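Side-chain contacts in polyphosphate kinase (Porphyromonas gingivalis, PDB 2O8R), which probably catalyses the reversible transfer of the terminal phosphate of ATP to a growing chain of inorganic polyphosphate: residues E420-R423 with R428-Y431; A176-L181 with P222-M227; Y8-R13 with N550-L555; G607-F612 with E641-L646; A86-V91 with E293-G298. The protein carries 3 engineered substitutions. All blocks are in the same frame, centred on the assembly; numbering follows the deposited sequence.

Contact 1: E420-R423 with R428-Y431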
# COMPACT_ATOMS: atom_id res chain seq x y z
N GLU A 420 -0.86 -3.71 -16.98
CA GLU A 420 -0.45 -4.74 -17.89
C GLU A 420 -1.22 -6.01 -17.57
O GLU A 420 -1.60 -6.76 -18.47
CB GLU A 420 1.09 -4.93 -17.87
CG GLU A 420 1.65 -5.80 -16.74
CD GLU A 420 3.17 -5.81 -16.68
OE1 GLU A 420 3.74 -6.88 -16.38
OE2 GLU A 420 3.79 -4.75 -16.93
N ARG A 421 -1.51 -6.23 -16.29
CA ARG A 421 -2.28 -7.39 -15.90
C ARG A 421 -3.68 -7.29 -16.48
O ARG A 421 -4.24 -8.29 -16.95
CB ARG A 421 -2.35 -7.52 -14.38
CG ARG A 421 -3.17 -8.71 -13.92
CD ARG A 421 -3.13 -8.89 -12.42
NE ARG A 421 -4.26 -8.24 -11.77
CZ ARG A 421 -4.16 -7.28 -10.87
NH1 ARG A 421 -5.27 -6.77 -10.35
NH2 ARG A 421 -2.98 -6.83 -10.48
N MSE A 422 -4.23 -6.08 -16.46
CA MSE A 422 -5.57 -5.84 -16.98
C MSE A 422 -5.65 -5.98 -18.49
O MSE A 422 -6.58 -6.60 -19.01
CB MSE A 422 -6.06 -4.45 -16.57
CG MSE A 422 -6.36 -4.32 -15.10
SE MSE A 422 -6.49 -2.44 -14.59
CE MSE A 422 -8.20 -2.01 -15.45
N ARG A 423 -4.66 -5.42 -19.19
CA ARG A 423 -4.57 -5.53 -20.65
C ARG A 423 -4.44 -6.99 -21.06
O ARG A 423 -5.08 -7.44 -22.01
CB ARG A 423 -3.39 -4.71 -21.19
CG ARG A 423 -3.62 -3.19 -21.16
CD ARG A 423 -2.38 -2.43 -21.64
NE ARG A 423 -2.36 -1.04 -21.18
CZ ARG A 423 -2.95 -0.02 -21.80
NH1 ARG A 423 -2.86 1.21 -21.29
NH2 ARG A 423 -3.62 -0.21 -22.93
N ARG A 428 -9.19 -2.97 -22.08
CA ARG A 428 -8.53 -1.86 -22.76
C ARG A 428 -8.57 -0.62 -21.88
O ARG A 428 -9.60 -0.30 -21.26
CB ARG A 428 -9.21 -1.56 -24.09
CG ARG A 428 -9.05 -2.63 -25.14
CD ARG A 428 -9.70 -2.23 -26.45
NE ARG A 428 -9.50 -0.82 -26.79
CZ ARG A 428 -10.49 0.02 -27.10
NH1 ARG A 428 -11.73 -0.43 -27.12
NH2 ARG A 428 -10.24 1.29 -27.40
N ILE A 429 -7.45 0.10 -21.83
CA ILE A 429 -7.36 1.29 -20.99
C ILE A 429 -7.00 2.47 -21.87
O ILE A 429 -5.91 2.50 -22.46
CB ILE A 429 -6.31 1.14 -19.85
CG1 ILE A 429 -6.71 -0.01 -18.92
CG2 ILE A 429 -6.21 2.41 -19.08
CD1 ILE A 429 -5.61 -0.55 -18.06
N VAL A 430 -7.91 3.43 -21.99
CA VAL A 430 -7.60 4.64 -22.74
C VAL A 430 -7.57 5.89 -21.87
O VAL A 430 -8.45 6.11 -21.03
CB VAL A 430 -8.42 4.77 -24.08
CG1 VAL A 430 -9.27 3.52 -24.37
CG2 VAL A 430 -9.21 6.09 -24.13
N TYR A 431 -6.52 6.68 -22.07
CA TYR A 431 -6.26 7.89 -21.29
C TYR A 431 -6.81 9.12 -21.99
O TYR A 431 -6.99 9.11 -23.22
CB TYR A 431 -4.74 8.12 -21.11
CG TYR A 431 -3.85 6.91 -21.27
CD1 TYR A 431 -3.46 6.47 -22.53
CD2 TYR A 431 -3.36 6.23 -20.15
CE1 TYR A 431 -2.63 5.36 -22.68
CE2 TYR A 431 -2.53 5.13 -20.29
CZ TYR A 431 -2.17 4.70 -21.55
OH TYR A 431 -1.34 3.60 -21.68
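Arg423 reaches from helix 416-425 over the backbone of Ile429, and only the far end of its side chain does the touching. At CB the chain turns so that CG stands opposite the carbonyl carbon (chi1 -73°). From CG to NE it then runs nearly straight, which carries the guanidinium across to strand 428-431. There CZ of Arg423 lies 3.9 Å from Ile429 O. NH1 and NH2 of Arg423 stand 3.5 and 3.6 Å from that same Ile429 O, close but not hydrogen-bonded to it. NH1 comes within 3.7 Å of Ile429 CB, which sits over one face of the guanidinium toward its rim. Beyond it, NH1 approaches Tyr431 OH, but the angle is poor for a hydrogen bond and Tyr431 has two conformers, so this approach is doubtful.

The other half of the contact is apolar. Selenomethionine Met422 and Ile429 cross at about a right angle, with CE and SE of Met422 both 4.0 Å from Ile429 CD1. Met422 also packs on Ile387 of helix 385-395, while Ile429 leans on Val404, so this end is buried and the arginine end exposed. Strands 399-404 and 428-431 are parallel neighbours in the sheet, and helix 416-425 lies between them in the chain: together they form a beta-alpha-beta crossover within the first PLD-like C-terminal domain.

Contact 2: A176-L181 with P222-M227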
# COMPACT_ATOMS: atom_id res chain seq x y z
N ALA A 176 28.73 31.80 21.72
CA ALA A 176 28.54 31.22 20.39
C ALA A 176 27.75 29.92 20.47
O ALA A 176 28.17 28.96 21.11
CB ALA A 176 29.89 31.00 19.71
N TYR A 177 26.59 29.92 19.83
CA TYR A 177 25.71 28.76 19.85
C TYR A 177 25.91 27.90 18.62
O TYR A 177 26.01 28.41 17.51
CB TYR A 177 24.25 29.20 19.91
CG TYR A 177 23.72 29.53 21.29
CD1 TYR A 177 23.00 30.70 21.50
CD2 TYR A 177 23.92 28.67 22.37
CE1 TYR A 177 22.48 31.01 22.75
CE2 TYR A 177 23.42 28.98 23.62
CZ TYR A 177 22.69 30.16 23.80
OH TYR A 177 22.19 30.48 25.03
N SER A 178 25.96 26.59 18.84
CA SER A 178 25.89 25.62 17.76
C SER A 178 24.43 25.29 17.46
O SER A 178 23.54 25.53 18.28
CB SER A 178 26.64 24.35 18.15
OG SER A 178 27.97 24.39 17.67
N TYR A 179 24.17 24.75 16.28
CA TYR A 179 22.81 24.36 15.92
C TYR A 179 22.78 23.02 15.23
O TYR A 179 23.67 22.70 14.46
CB TYR A 179 22.14 25.43 15.07
CG TYR A 179 21.90 26.67 15.87
CD1 TYR A 179 20.85 26.74 16.76
CD2 TYR A 179 22.74 27.76 15.75
CE1 TYR A 179 20.62 27.86 17.51
CE2 TYR A 179 22.53 28.90 16.50
CZ TYR A 179 21.46 28.94 17.38
OH TYR A 179 21.22 30.07 18.14
N ALA A 180 21.75 22.24 15.52
CA ALA A 180 21.62 20.92 14.93
C ALA A 180 20.21 20.61 14.47
O ALA A 180 19.22 21.17 14.96
CB ALA A 180 22.11 19.87 15.87
N LEU A 181 20.13 19.72 13.50
CA LEU A 181 18.86 19.32 12.95
C LEU A 181 18.73 17.85 13.18
O LEU A 181 19.65 17.11 12.83
CB LEU A 181 18.85 19.59 11.45
CG LEU A 181 17.55 19.44 10.67
CD1 LEU A 181 16.58 20.55 11.03
CD2 LEU A 181 17.85 19.49 9.20
N PRO A 222 26.34 14.25 23.66
CA PRO A 222 26.99 14.14 24.96
C PRO A 222 27.95 15.29 25.27
O PRO A 222 28.02 15.75 26.41
CB PRO A 222 27.75 12.82 24.86
CG PRO A 222 27.92 12.59 23.40
CD PRO A 222 26.67 13.10 22.80
N GLY A 223 28.67 15.78 24.27
CA GLY A 223 29.62 16.86 24.47
C GLY A 223 29.05 18.26 24.39
O GLY A 223 29.77 19.20 24.07
N TYR A 224 27.75 18.40 24.67
CA TYR A 224 27.11 19.71 24.65
C TYR A 224 26.10 19.84 25.77
O TYR A 224 25.61 18.84 26.29
CB TYR A 224 26.34 19.95 23.35
CG TYR A 224 27.14 19.87 22.09
CD1 TYR A 224 27.70 21.02 21.52
CD2 TYR A 224 27.33 18.66 21.45
CE1 TYR A 224 28.44 20.94 20.36
CE2 TYR A 224 28.06 18.57 20.28
CZ TYR A 224 28.61 19.72 19.74
OH TYR A 224 29.34 19.63 18.57
N GLU A 225 25.78 21.08 26.10
CA GLU A 225 24.66 21.40 26.97
C GLU A 225 23.49 21.76 26.04
O GLU A 225 23.52 22.79 25.36
CB GLU A 225 25.02 22.59 27.87
CG GLU A 225 24.38 22.55 29.25
CD GLU A 225 24.90 21.41 30.10
OE1 GLU A 225 24.09 20.80 30.84
OE2 GLU A 225 26.12 21.13 30.04
N VAL A 226 22.48 20.89 25.99
CA VAL A 226 21.35 21.06 25.08
C VAL A 226 20.47 22.21 25.56
O VAL A 226 19.80 22.10 26.59
CB VAL A 226 20.49 19.78 25.00
CG1 VAL A 226 19.45 19.95 23.93
CG2 VAL A 226 21.34 18.55 24.72
N MSE A 227 20.47 23.31 24.82
CA MSE A 227 19.82 24.54 25.27
C MSE A 227 18.33 24.56 25.08
O MSE A 227 17.58 24.92 25.99
CB MSE A 227 20.48 25.77 24.63
CG MSE A 227 21.98 25.80 24.87
SE MSE A 227 22.54 26.19 26.71
CE MSE A 227 21.94 24.66 27.76
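Tyr177 and Met227 bury the most surface here, 39 Å² each, through a single close approach: Tyr177 CE2 lies 3.7 Å from Met227 CG. The two side chains cross at about a right angle, and the methylene reaches the ring obliquely. Met227, a selenomethionine, bends at both chi2 (-71°) and chi3 (66°), and this double bend takes the end of the chain away from the tyrosine, leaving CG rather than selenium as the touching atom.

Ser178 and Tyr224 form a second, looser meeting, with Ser178 OG 4.4 Å from Tyr224 CE1, again oblique to the ring. The backbones stay well separated, the CA atoms of Tyr177 and Met227 being 9.0 Å apart. The reason is that strand 163-169 runs between strands 178-183 and 225-235, antiparallel to both. Its Arg167 makes a cation-pi interaction with Tyr177 and also packs against Met227, while Tyr224 rests on Leu168 of the same strand and touches Lys152 of the second subunit.

With carbon meeting carbon at one point and a hydroxyl merely beside a ring at the other, the direct contact is non-directional van der Waals packing; the relative placement of the two strands probably rests more on the backbone hydrogen bonds each makes to strand 163-169.

Contact 3: Y8-R13 with N550-L555. With SO4 (sulfate ion), chain C.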
# COMPACT_ATOMS: atom_id res chain seq x y z
N TYR A 8 -21.63 43.53 -10.64
CA TYR A 8 -21.91 42.44 -9.70
C TYR A 8 -20.79 42.10 -8.72
O TYR A 8 -19.62 42.00 -9.11
CB TYR A 8 -22.33 41.19 -10.45
CG TYR A 8 -23.70 41.31 -11.06
CD1 TYR A 8 -24.85 41.24 -10.26
CD2 TYR A 8 -23.87 41.48 -12.43
CE1 TYR A 8 -26.11 41.34 -10.83
CE2 TYR A 8 -25.13 41.58 -13.00
CZ TYR A 8 -26.25 41.51 -12.19
OH TYR A 8 -27.51 41.61 -12.76
N PRO A 9 -21.15 41.87 -7.46
CA PRO A 9 -20.19 41.48 -6.42
C PRO A 9 -19.80 40.00 -6.52
O PRO A 9 -20.62 39.16 -6.93
CB PRO A 9 -20.97 41.73 -5.14
CG PRO A 9 -22.39 41.45 -5.51
CD PRO A 9 -22.53 41.93 -6.94
N PHE A 10 -18.55 39.69 -6.16
CA PHE A 10 -18.04 38.31 -6.11
C PHE A 10 -17.02 38.15 -5.00
O PHE A 10 -16.09 38.96 -4.89
CB PHE A 10 -17.34 37.92 -7.41
CG PHE A 10 -18.22 37.95 -8.63
CD1 PHE A 10 -19.03 36.87 -8.95
CD2 PHE A 10 -18.22 39.05 -9.47
CE1 PHE A 10 -19.83 36.89 -10.08
CE2 PHE A 10 -19.02 39.08 -10.60
CZ PHE A 10 -19.82 37.99 -10.91
N PHE A 11 -17.16 37.11 -4.18
CA PHE A 11 -16.12 36.78 -3.21
C PHE A 11 -14.91 36.32 -3.98
O PHE A 11 -15.06 35.74 -5.06
CB PHE A 11 -16.54 35.61 -2.34
CG PHE A 11 -17.61 35.94 -1.36
CD1 PHE A 11 -17.49 37.04 -0.53
CD2 PHE A 11 -18.72 35.11 -1.24
CE1 PHE A 11 -18.49 37.33 0.39
CE2 PHE A 11 -19.72 35.38 -0.32
CZ PHE A 11 -19.61 36.49 0.50
N ARG A 12 -13.72 36.59 -3.45
CA ARG A 12 -12.51 35.96 -3.96
C ARG A 12 -12.57 34.46 -3.61
O ARG A 12 -13.07 34.09 -2.55
CB ARG A 12 -11.28 36.61 -3.35
CG ARG A 12 -11.28 38.10 -3.54
CD ARG A 12 -10.01 38.78 -3.05
NE ARG A 12 -10.21 40.23 -3.03
CZ ARG A 12 -9.97 41.05 -4.05
NH1 ARG A 12 -9.51 40.59 -5.21
NH2 ARG A 12 -10.20 42.36 -3.91
N ARG A 13 -12.09 33.61 -4.50
CA ARG A 13 -12.28 32.17 -4.31
C ARG A 13 -11.54 31.61 -3.08
O ARG A 13 -12.10 30.83 -2.33
CB ARG A 13 -12.00 31.38 -5.59
CG ARG A 13 -10.64 31.60 -6.22
CD ARG A 13 -10.40 30.60 -7.33
NE ARG A 13 -10.17 29.26 -6.81
CZ ARG A 13 -10.04 28.16 -7.55
NH1 ARG A 13 -10.12 28.23 -8.87
NH2 ARG A 13 -9.83 26.99 -6.97
N ASN A 550 -19.82 33.50 -14.95
CA ASN A 550 -20.96 33.59 -15.84
C ASN A 550 -22.23 33.03 -15.25
O ASN A 550 -23.23 33.73 -15.19
CB ASN A 550 -20.66 32.98 -17.20
CG ASN A 550 -19.85 33.90 -18.08
OD1 ASN A 550 -19.05 34.71 -17.59
ND2 ASN A 550 -20.06 33.80 -19.39
N VAL A 551 -22.17 31.80 -14.77
CA VAL A 551 -23.35 31.18 -14.18
C VAL A 551 -23.79 31.95 -12.94
O VAL A 551 -24.98 32.10 -12.69
CB VAL A 551 -23.14 29.69 -13.83
CG1 VAL A 551 -24.46 29.02 -13.66
CG2 VAL A 551 -22.40 29.00 -14.92
N ILE A 552 -22.83 32.45 -12.18
CA ILE A 552 -23.16 33.23 -11.00
C ILE A 552 -23.93 34.48 -11.42
O ILE A 552 -24.94 34.83 -10.80
CB ILE A 552 -21.91 33.56 -10.16
CG1 ILE A 552 -21.32 32.27 -9.58
CG2 ILE A 552 -22.28 34.48 -9.02
CD1 ILE A 552 -20.12 32.47 -8.67
N THR A 553 -23.50 35.11 -12.51
CA THR A 553 -24.17 36.31 -13.00
C THR A 553 -25.62 36.02 -13.42
O THR A 553 -26.52 36.80 -13.13
CB THR A 553 -23.38 36.99 -14.15
OG1 THR A 553 -22.01 37.15 -13.77
CG2 THR A 553 -23.95 38.34 -14.45
N GLN A 554 -25.82 34.89 -14.08
CA GLN A 554 -27.16 34.42 -14.43
C GLN A 554 -28.02 34.23 -13.18
O GLN A 554 -29.21 34.57 -13.17
CB GLN A 554 -27.07 33.12 -15.23
CG GLN A 554 -26.04 33.19 -16.35
CD GLN A 554 -26.03 31.97 -17.25
OE1 GLN A 554 -26.93 31.14 -17.22
NE2 GLN A 554 -25.00 31.87 -18.08
N LEU A 555 -27.41 33.70 -12.12
CA LEU A 555 -28.13 33.46 -10.89
C LEU A 555 -28.57 34.77 -10.28
O LEU A 555 -29.72 34.91 -9.86
CB LEU A 555 -27.27 32.66 -9.91
CG LEU A 555 -26.91 31.25 -10.34
CD1 LEU A 555 -25.87 30.66 -9.40
CD2 LEU A 555 -28.14 30.35 -10.43
S SO4 C . -10.37 35.09 -7.52
O1 SO4 C . -11.67 34.51 -7.84
O2 SO4 C . -10.09 34.98 -6.09
O3 SO4 C . -9.32 34.39 -8.26
O4 SO4 C . -10.39 36.51 -7.90
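Phe10 and Tyr8 supply two apolar contacts to one side of helix 549-560. Phe10 CE1 lies 3.6 Å from Ile552 CG2, the two side chains sliding past each other in opposite directions, with Ile552 CB near the plane of the ring at its edge. Thr553 offers its methyl to the tyrosine: CG2 is 3.7 Å from both CD2 and CE2 of Tyr8. With Thr553 OG1 beside the backbone N (chi1 -50°), the methyl and the hydroxyl part company, one going to each ring.

The polar groups find their partners outside this pair of segments. Thr553 OG1 sits at the edge of Phe10, 3.7 Å from CZ, but its hydrogen bond is to Lys549 O, one helical turn back. Tyr8 OH is hydrogen-bonded to Glu560, and the Tyr8 ring lies parallel to that of Tyr556.

Anion binding is the third kind of interaction. Arg13 N donates to sulfate O2 at 2.9 Å (N-H...O 150°), and weakly to sulfate O1; Arg13 CG also approaches O2. The ion probably comes from the crystallisation liquor. Arg12 holds the N-cap position, so this is an anion at a helix N-terminus, where the segment leading into helix 13-29 packs against helix 549-560 of the second PLD-like domain.

Contact 4: G607-F612 with E641-L646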
# COMPACT_ATOMS: atom_id res chain seq x y z
N GLY A 607 -44.12 23.57 -11.85
CA GLY A 607 -44.56 22.45 -11.04
C GLY A 607 -44.34 21.15 -11.80
O GLY A 607 -44.60 20.07 -11.28
N LYS A 608 -43.87 21.28 -13.04
CA LYS A 608 -43.36 20.15 -13.80
C LYS A 608 -41.85 20.09 -13.54
O LYS A 608 -41.05 20.37 -14.43
CB LYS A 608 -43.64 20.35 -15.30
CG LYS A 608 -45.07 20.74 -15.65
CD LYS A 608 -45.14 21.35 -17.05
CE LYS A 608 -46.33 22.30 -17.21
NZ LYS A 608 -47.60 21.59 -17.52
N GLU A 609 -41.49 19.71 -12.31
CA GLU A 609 -40.12 19.81 -11.81
C GLU A 609 -39.14 18.93 -12.59
O GLU A 609 -39.50 17.83 -13.02
CB GLU A 609 -40.06 19.48 -10.32
CG GLU A 609 -41.36 19.77 -9.56
CD GLU A 609 -41.15 20.48 -8.22
OE1 GLU A 609 -41.89 20.16 -7.27
OE2 GLU A 609 -40.26 21.36 -8.13
N GLU A 610 -37.93 19.42 -12.78
CA GLU A 610 -36.87 18.65 -13.44
C GLU A 610 -35.67 18.54 -12.53
O GLU A 610 -35.19 19.54 -11.99
CB GLU A 610 -36.48 19.27 -14.78
CG GLU A 610 -37.62 19.23 -15.80
CD GLU A 610 -37.26 19.81 -17.15
OE1 GLU A 610 -36.06 19.97 -17.46
OE2 GLU A 610 -38.20 20.10 -17.93
N VAL A 611 -35.19 17.32 -12.33
CA VAL A 611 -34.06 17.11 -11.44
C VAL A 611 -32.88 16.51 -12.18
O VAL A 611 -33.02 15.52 -12.90
CB VAL A 611 -34.44 16.23 -10.25
CG1 VAL A 611 -33.24 15.99 -9.35
CG2 VAL A 611 -35.58 16.87 -9.47
N PHE A 612 -31.71 17.13 -12.01
CA PHE A 612 -30.50 16.60 -12.60
C PHE A 612 -29.50 16.14 -11.56
O PHE A 612 -29.37 16.73 -10.49
CB PHE A 612 -29.84 17.61 -13.52
CG PHE A 612 -30.65 17.94 -14.73
CD1 PHE A 612 -30.45 17.25 -15.92
CD2 PHE A 612 -31.61 18.94 -14.70
CE1 PHE A 612 -31.19 17.54 -17.05
CE2 PHE A 612 -32.36 19.24 -15.81
CZ PHE A 612 -32.14 18.54 -16.99
N GLU A 641 -38.09 11.74 -4.44
CA GLU A 641 -37.23 11.34 -3.34
C GLU A 641 -36.08 12.33 -3.17
O GLU A 641 -35.79 12.74 -2.05
CB GLU A 641 -36.70 9.93 -3.57
CG GLU A 641 -35.91 9.33 -2.41
CD GLU A 641 -35.44 7.92 -2.72
OE1 GLU A 641 -34.81 7.72 -3.78
OE2 GLU A 641 -35.71 7.00 -1.93
N ILE A 642 -35.45 12.72 -4.28
CA ILE A 642 -34.30 13.63 -4.25
C ILE A 642 -34.69 14.95 -3.61
O ILE A 642 -33.98 15.48 -2.75
CB ILE A 642 -33.74 13.86 -5.66
CG1 ILE A 642 -33.00 12.61 -6.13
CG2 ILE A 642 -32.79 15.03 -5.70
CD1 ILE A 642 -32.68 12.62 -7.60
N ILE A 643 -35.85 15.45 -4.02
CA ILE A 643 -36.38 16.68 -3.45
C ILE A 643 -36.68 16.50 -1.98
O ILE A 643 -36.36 17.37 -1.17
CB ILE A 643 -37.60 17.17 -4.24
CG1 ILE A 643 -37.21 17.32 -5.71
CG2 ILE A 643 -38.05 18.50 -3.73
CD1 ILE A 643 -38.29 17.79 -6.60
N ASP A 644 -37.27 15.36 -1.61
CA ASP A 644 -37.53 15.08 -0.20
C ASP A 644 -36.22 15.25 0.57
O ASP A 644 -36.17 16.00 1.56
CB ASP A 644 -38.04 13.65 -0.03
CG ASP A 644 -39.51 13.51 -0.34
OD1 ASP A 644 -40.25 14.52 -0.33
OD2 ASP A 644 -39.95 12.37 -0.58
N ILE A 645 -35.18 14.58 0.08
CA ILE A 645 -33.85 14.57 0.68
C ILE A 645 -33.27 15.97 0.78
O ILE A 645 -32.86 16.42 1.87
CB ILE A 645 -32.92 13.61 -0.10
CG1 ILE A 645 -33.27 12.16 0.21
CG2 ILE A 645 -31.46 13.88 0.23
CD1 ILE A 645 -32.91 11.20 -0.89
N LEU A 646 -33.26 16.69 -0.34
CA LEU A 646 -32.78 18.07 -0.34
C LEU A 646 -33.57 18.95 0.62
O LEU A 646 -33.01 19.86 1.21
CB LEU A 646 -32.83 18.65 -1.74
CG LEU A 646 -31.85 17.99 -2.70
CD1 LEU A 646 -31.92 18.69 -4.01
CD2 LEU A 646 -30.41 18.01 -2.16
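Val611 places CG1 trans to its backbone N (chi1 179°) and CG2 trans to the carbonyl carbon, which splits its two methyls between Ile642 and Ile643 of the facing helix. Ile642 has its CG1 branch opposite the carbonyl carbon (chi1 -73°) and continues extended, and as a result both of its methyls flank one valine methyl: Val611 CG1 is 3.8 Å from Ile642 CG2 and 3.8 Å from Ile642 CD1. These side chains slide past each other in opposite directions. Ile643 is also extended, but it meets Val611 along a slanting course, its CG1 and CD1 each 4.1 Å from Val611 CG2. The valine therefore touches two successive helical residues, one with each branch, at a CA separation of 8.0 Å between Val611 and Ile642.

All three residues are buried, and what passes between them is hydrocarbon packing. Glu609 is modelled in two conformers, so its approach to Ile643 CD1 is doubtful; its hydrogen bond from OE2 to His604 is equally uncertain.

Strand 610-614 lies between strands 600-603 and 629-632 in the sheet of the second PLD-like domain, and helix 636-651 packs on that sheet. Ile642 and Leu646 extend the packing onto Ile600, Ile642 also touches Leu346 of strand 345-349, and Glu641 and Ile645 face helix 678-691.

Contact 5: A86-V91 with E293-G298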
# COMPACT_ATOMS: atom_id res chain seq x y z
N ALA A 86 -3.60 38.50 2.80
CA ALA A 86 -4.91 38.20 3.34
C ALA A 86 -4.99 36.75 3.82
O ALA A 86 -5.51 36.48 4.91
CB ALA A 86 -5.99 38.48 2.32
N ILE A 87 -4.49 35.83 3.00
CA ILE A 87 -4.42 34.42 3.37
C ILE A 87 -3.68 34.27 4.70
O ILE A 87 -4.21 33.72 5.66
CB ILE A 87 -3.70 33.57 2.29
CG1 ILE A 87 -4.52 33.53 1.01
CG2 ILE A 87 -3.44 32.14 2.79
CD1 ILE A 87 -3.73 33.06 -0.17
N ARG A 88 -2.46 34.80 4.74
CA ARG A 88 -1.59 34.68 5.90
C ARG A 88 -2.26 35.21 7.16
O ARG A 88 -2.20 34.58 8.22
CB ARG A 88 -0.29 35.43 5.63
CG ARG A 88 0.59 35.57 6.84
CD ARG A 88 1.83 36.40 6.57
NE ARG A 88 2.67 36.40 7.75
CZ ARG A 88 3.70 35.58 7.94
NH1 ARG A 88 4.02 34.69 7.01
NH2 ARG A 88 4.40 35.65 9.06
N GLU A 89 -2.92 36.36 7.04
CA GLU A 89 -3.59 36.98 8.17
C GLU A 89 -4.67 36.06 8.68
O GLU A 89 -4.78 35.84 9.88
CB GLU A 89 -4.16 38.34 7.78
CG GLU A 89 -3.11 39.45 7.80
CD GLU A 89 -3.71 40.83 7.59
OE1 GLU A 89 -4.95 40.97 7.59
OE2 GLU A 89 -2.91 41.79 7.44
N THR A 90 -5.44 35.50 7.75
CA THR A 90 -6.53 34.61 8.10
C THR A 90 -6.01 33.33 8.72
O THR A 90 -6.53 32.89 9.75
CB THR A 90 -7.43 34.31 6.88
OG1 THR A 90 -8.32 35.41 6.70
CG2 THR A 90 -8.26 33.05 7.08
N VAL A 91 -4.96 32.75 8.13
CA VAL A 91 -4.41 31.49 8.62
C VAL A 91 -3.88 31.65 10.04
O VAL A 91 -4.16 30.82 10.90
CB VAL A 91 -3.34 30.90 7.69
CG1 VAL A 91 -2.74 29.65 8.31
CG2 VAL A 91 -3.94 30.55 6.35
N GLU A 293 7.37 33.70 4.36
CA GLU A 293 6.93 32.30 4.37
C GLU A 293 7.00 31.68 5.77
O GLU A 293 6.40 30.64 6.03
CB GLU A 293 7.77 31.47 3.40
CG GLU A 293 8.01 32.12 2.05
CD GLU A 293 9.25 31.59 1.36
OE1 GLU A 293 10.26 31.31 2.05
OE2 GLU A 293 9.23 31.45 0.12
N ALA A 294 7.75 32.33 6.66
CA ALA A 294 7.91 31.87 8.04
C ALA A 294 6.70 32.24 8.89
O ALA A 294 6.42 33.42 9.09
CB ALA A 294 9.19 32.40 8.65
N ILE A 295 6.00 31.23 9.39
CA ILE A 295 4.84 31.44 10.26
C ILE A 295 5.11 30.80 11.60
O ILE A 295 5.19 29.58 11.71
CB ILE A 295 3.56 30.81 9.68
CG1 ILE A 295 3.51 30.95 8.16
CG2 ILE A 295 2.33 31.41 10.35
CD1 ILE A 295 2.38 30.20 7.52
N ARG A 296 5.25 31.62 12.64
CA ARG A 296 5.38 31.09 13.98
C ARG A 296 4.04 30.57 14.48
O ARG A 296 3.02 31.27 14.41
CB ARG A 296 6.01 32.09 14.96
CG ARG A 296 6.08 33.54 14.50
CD ARG A 296 6.89 34.37 15.49
NE ARG A 296 6.59 33.97 16.87
CZ ARG A 296 5.60 34.49 17.61
NH1 ARG A 296 4.82 35.44 17.12
NH2 ARG A 296 5.41 34.05 18.84
N SER A 297 4.03 29.34 14.96
CA SER A 297 2.81 28.72 15.44
C SER A 297 3.04 28.03 16.78
O SER A 297 4.00 28.32 17.49
CB SER A 297 2.29 27.72 14.42
OG SER A 297 3.13 26.59 14.38
N GLY A 298 2.13 27.12 17.11
CA GLY A 298 2.12 26.46 18.41
C GLY A 298 3.22 25.44 18.59
O GLY A 298 4.13 25.32 17.78
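Arg88 meets the backbone of strand 294-297 through the carbonyl of Ala294. Arg88 NH2 donates to Ala294 O at 3.0 Å, with a fairly straight N-H...O angle of 162°. The oxygen lies at the edge of the guanidinium, within 5° of its plane, while the donor stands somewhat out of the carbonyl plane. Arg88 NH1 turns to the same Ala294 O at 3.4 Å, a weak bond, so one acceptor is shared unequally by two N-H groups. This sharing should restrain rotation of the guanidinium. NH1 also comes within 3.9 Å of Ile295 CG1, and the two side chains slide past each other in opposite directions.

What delivers the group is a stretched chain: CG leaves opposite the backbone N (chi1 171°), and the bonds from there to NE stay extended, so that the side chain crosses a gap where the nearest CA atoms, those of Arg88 and Ile295, are 8.4 Å apart. Strand 294-297 is the last strand of the middle-domain sheet within this chain, parallel to strand 268-272, and helix 83-112 belongs to the helical N-terminal domain; the bond thus joins two domains. Glu293, Ile295 and Ser297 bond through their backbones to strand 268-272, with Ala294 falling between the first two. Farther out, Ile295 packs on Tyr53 and Ile92, and Val91 packs on Leu49 and Tyr53 of helix 35-63.

Contact 4 is the buried one; the other four are partly buried, and contact 1 grades from a buried isoleucine to an exposed arginine. Contacts 1 and 4 each pack a helix on a strand, inside the first and second PLD-like domains respectively, whereas contacts 3 and 5 tie the N-terminal domain to another domain. Contacts 2 and 5 reach the same sheet, with nearest atoms about 14 Å apart, but contact 2 spans an intervening strand while contact 5 meets the outermost strand within this chain. Among the direct contacts between paired segments, contact 5 alone has hydrogen bonds; its arginine bonds to a backbone carbonyl, whereas that of contact 1 only comes near a different one. Contacts 3 and 5 come within about 7 Å without touching.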